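Local coordinates for protein acetolactate synthase isozyme 1 large subunit (Escherichia coli, PDB 6LPI) that is the large subunit of a thiamine diphosphate-dependent enzyme that holds thiamine diphosphate, a magnesium ion and flavin-adenine dinucleotide, at residues A57-G62 against N450-A455. Numbering follows the deposited sequence.
Sequences ARHEQG and NIQEMA
The R58 guanidinium carries the CB of A455 over one face, 3.3 Å above the plane and displaced toward the rim, while its NH2 forms a salt bridge with E459. At the edge of the H59 ring, ND1 accepts from Q61 N in the ring plane, an N-cap bond to helix 60-74. On the Q452 side, H59 CB lies 3.6 Å from Q452 NE2. The Q61 and N450 amides cross with planes 79° apart, and N450 ND2 gives Q61 OE1 a 2.9 Å hydrogen bond from above the carbonyl plane; ND2 also bonds to G420 O. The E453 carboxylate takes R58 N on the syn lone pair of OE2 (3.0 Å) and Q452 NE2 on the anti side (3.1 Å), so two donors grip one oxygen of the buried E453; R58 N also reaches E453 OE1 in a weak 3.3 Å bond, and OE1 is hydrogen-bonded to T456 OG1. Q452 NE2 also reaches N450 OD1 at 3.0 Å; its two bonds, both near the Q452 amide plane, hold that amide in orientation. The contact thus joins the turn after strand 53-56 and helix 60-74, with pocket residue E60, to the type I turn N450-E453 leading into helix 453-459, with helices 86-101 and 422-432 alongside.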
ATOM      1  N   ALA B  57      21.601  -2.479   1.057  1.00 66.14           N
ATOM      2  CA  ALA B  57      21.106  -1.130   1.217  1.00 54.66           C
ATOM      3  C   ALA B  57      22.065  -0.329   2.093  1.00 53.38           C
ATOM      4  O   ALA B  57      23.037  -0.843   2.665  1.00 40.35           O
ATOM      5  CB  ALA B  57      19.714  -1.151   1.850  1.00 49.68           C
ATOM      6  N   ARG B  58      21.794   0.960   2.186  1.00 44.59           N
ATOM      7  CA  ARG B  58      22.547   1.815   3.081  1.00 46.90           C
ATOM      8  C   ARG B  58      21.757   2.196   4.318  1.00 45.81           C
ATOM      9  O   ARG B  58      22.304   2.830   5.219  1.00 52.84           O
ATOM     10  CB  ARG B  58      23.010   3.069   2.339  1.00 45.18           C
ATOM     11  CG  ARG B  58      24.436   2.970   1.868  1.00 51.56           C
ATOM     12  CD  ARG B  58      24.536   2.265   0.551  1.00 49.13           C
ATOM     13  NE  ARG B  58      25.919   2.259   0.129  1.00 62.75           N
ATOM     14  CZ  ARG B  58      26.437   1.348  -0.681  1.00 74.84           C
ATOM     15  NH1 ARG B  58      25.671   0.369  -1.160  1.00 77.00           N
ATOM     16  NH2 ARG B  58      27.716   1.431  -1.016  1.00 75.95           N
ATOM     17  N   HIS B  59      20.499   1.800   4.399  1.00 47.26           N
ATOM     18  CA  HIS B  59      19.693   2.106   5.566  1.00 51.07           C
ATOM     19  C   HIS B  59      18.537   1.130   5.494  1.00 55.11           C
ATOM     20  O   HIS B  59      18.014   0.876   4.402  1.00 58.35           O
ATOM     21  CB  HIS B  59      19.176   3.562   5.535  1.00 46.49           C
ATOM     22  CG  HIS B  59      18.434   3.986   6.767  1.00 50.30           C
ATOM     23  ND1 HIS B  59      17.178   3.514   7.091  1.00 51.64           N
ATOM     24  CD2 HIS B  59      18.760   4.874   7.737  1.00 50.41           C
ATOM     25  CE1 HIS B  59      16.780   4.062   8.227  1.00 47.60           C
ATOM     26  NE2 HIS B  59      17.722   4.893   8.639  1.00 51.08           N
ATOM     27  N   GLU B  60      18.165   0.548   6.640  1.00 45.07           N
ATOM     28  CA  GLU B  60      17.224  -0.558   6.557  1.00 46.61           C
ATOM     29  C   GLU B  60      15.874  -0.075   6.044  1.00 45.16           C
ATOM     30  O   GLU B  60      15.174  -0.828   5.357  1.00 43.67           O
ATOM     31  CB  GLU B  60      17.104  -1.274   7.905  1.00 51.46           C
ATOM     32  CG  GLU B  60      18.382  -2.031   8.337  1.00 55.99           C
ATOM     33  CD  GLU B  60      19.347  -1.166   9.151  1.00 56.59           C
ATOM     34  OE1 GLU B  60      19.179   0.081   9.132  1.00 62.55           O
ATOM     35  OE2 GLU B  60      20.258  -1.722   9.816  1.00 47.10           O
ATOM     36  N   GLN B  61      15.537   1.203   6.272  1.00 37.72           N
ATOM     37  CA  GLN B  61      14.351   1.753   5.625  1.00 39.81           C
ATOM     38  C   GLN B  61      14.476   1.635   4.110  1.00 49.36           C
ATOM     39  O   GLN B  61      13.525   1.238   3.416  1.00 48.34           O
ATOM     40  CB  GLN B  61      14.167   3.214   6.002  1.00 46.57           C
ATOM     41  CG  GLN B  61      12.740   3.658   5.815  1.00 59.95           C
ATOM     42  CD  GLN B  61      12.564   5.147   5.814  1.00 61.07           C
ATOM     43  OE1 GLN B  61      12.393   5.756   4.752  1.00 62.08           O
ATOM     44  NE2 GLN B  61      12.608   5.751   6.997  1.00 58.48           N
ATOM     45  N   GLY B  62      15.676   1.927   3.590  1.00 50.73           N
ATOM     46  CA  GLY B  62      15.941   1.731   2.178  1.00 48.20           C
ATOM     47  C   GLY B  62      15.791   0.287   1.735  1.00 53.18           C
ATOM     48  O   GLY B  62      15.185   0.020   0.696  1.00 55.75           O
ATOM     49  N   ASN B 450      16.014   9.343   2.085  1.00 54.61           N
ATOM     50  CA  ASN B 450      16.750   8.146   1.708  1.00 57.97           C
ATOM     51  C   ASN B 450      17.811   8.461   0.656  1.00 55.49           C
ATOM     52  O   ASN B 450      17.994   7.720  -0.308  1.00 48.05           O
ATOM     53  CB  ASN B 450      15.798   7.044   1.245  1.00 56.61           C
ATOM     54  CG  ASN B 450      15.157   6.317   2.413  1.00 56.42           C
ATOM     55  OD1 ASN B 450      15.817   6.022   3.409  1.00 58.88           O
ATOM     56  ND2 ASN B 450      13.880   6.004   2.290  1.00 56.82           N
ATOM     57  N   ILE B 451      18.489   9.604   0.833  1.00 57.33           N
ATOM     58  CA  ILE B 451      19.531  10.063  -0.086  1.00 51.06           C
ATOM     59  C   ILE B 451      20.654   9.039  -0.178  1.00 48.15           C
ATOM     60  O   ILE B 451      21.301   8.895  -1.225  1.00 50.70           O
ATOM     61  CB  ILE B 451      20.066  11.439   0.371  1.00 50.74           C
ATOM     62  CG1 ILE B 451      20.861  12.110  -0.737  1.00 50.45           C
ATOM     63  CG2 ILE B 451      20.963  11.305   1.597  1.00 52.58           C
ATOM     64  CD1 ILE B 451      20.063  12.314  -1.994  1.00 52.83           C
ATOM     65  N   GLN B 452      20.900   8.307   0.908  1.00 43.91           N
ATOM     66  CA  GLN B 452      22.012   7.368   0.926  1.00 51.04           C
ATOM     67  C   GLN B 452      21.810   6.266  -0.101  1.00 53.85           C
ATOM     68  O   GLN B 452      22.783   5.686  -0.599  1.00 63.07           O
ATOM     69  CB  GLN B 452      22.190   6.806   2.340  1.00 56.60           C
ATOM     70  CG  GLN B 452      21.129   5.809   2.771  1.00 55.98           C
ATOM     71  CD  GLN B 452      19.818   6.459   3.133  1.00 55.12           C
ATOM     72  OE1 GLN B 452      19.776   7.560   3.699  1.00 62.62           O
ATOM     73  NE2 GLN B 452      18.722   5.802   2.753  1.00 49.33           N
ATOM     74  N   GLU B 453      20.562   5.979  -0.458  1.00 48.30           N
ATOM     75  CA  GLU B 453      20.363   4.914  -1.421  1.00 43.59           C
ATOM     76  C   GLU B 453      20.833   5.310  -2.804  1.00 69.26           C
ATOM     77  O   GLU B 453      20.914   4.438  -3.680  1.00 70.80           O
ATOM     78  CB  GLU B 453      18.906   4.475  -1.436  1.00 41.82           C
ATOM     79  CG  GLU B 453      18.415   3.987  -0.042  1.00 46.49           C
ATOM     80  CD  GLU B 453      19.315   2.932   0.585  1.00 42.86           C
ATOM     81  OE1 GLU B 453      19.838   2.081  -0.158  1.00 43.28           O
ATOM     82  OE2 GLU B 453      19.543   2.978   1.813  1.00 44.12           O
ATOM     83  N   MET B 454      21.179   6.589  -3.012  1.00 63.41           N
ATOM     84  CA  MET B 454      21.876   6.959  -4.238  1.00 62.10           C
ATOM     85  C   MET B 454      23.064   6.051  -4.480  1.00 65.16           C
ATOM     86  O   MET B 454      23.260   5.564  -5.601  1.00 68.24           O
ATOM     87  CB  MET B 454      22.324   8.417  -4.184  1.00 57.57           C
ATOM     88  CG  MET B 454      21.322   9.357  -4.801  1.00 63.45           C
ATOM     89  SD  MET B 454      21.882  11.070  -4.870  1.00 66.35           S
ATOM     90  CE  MET B 454      20.381  11.881  -5.413  1.00 57.54           C
ATOM     91  N   ALA B 455      23.835   5.765  -3.426  1.00 63.78           N
ATOM     92  CA  ALA B 455      24.956   4.837  -3.561  1.00 61.08           C
ATOM     93  C   ALA B 455      24.477   3.496  -4.094  1.00 66.18           C
ATOM     94  O   ALA B 455      25.024   2.965  -5.076  1.00 69.20           O
ATOM     95  CB  ALA B 455      25.664   4.666  -2.216  1.00 55.54           C
TER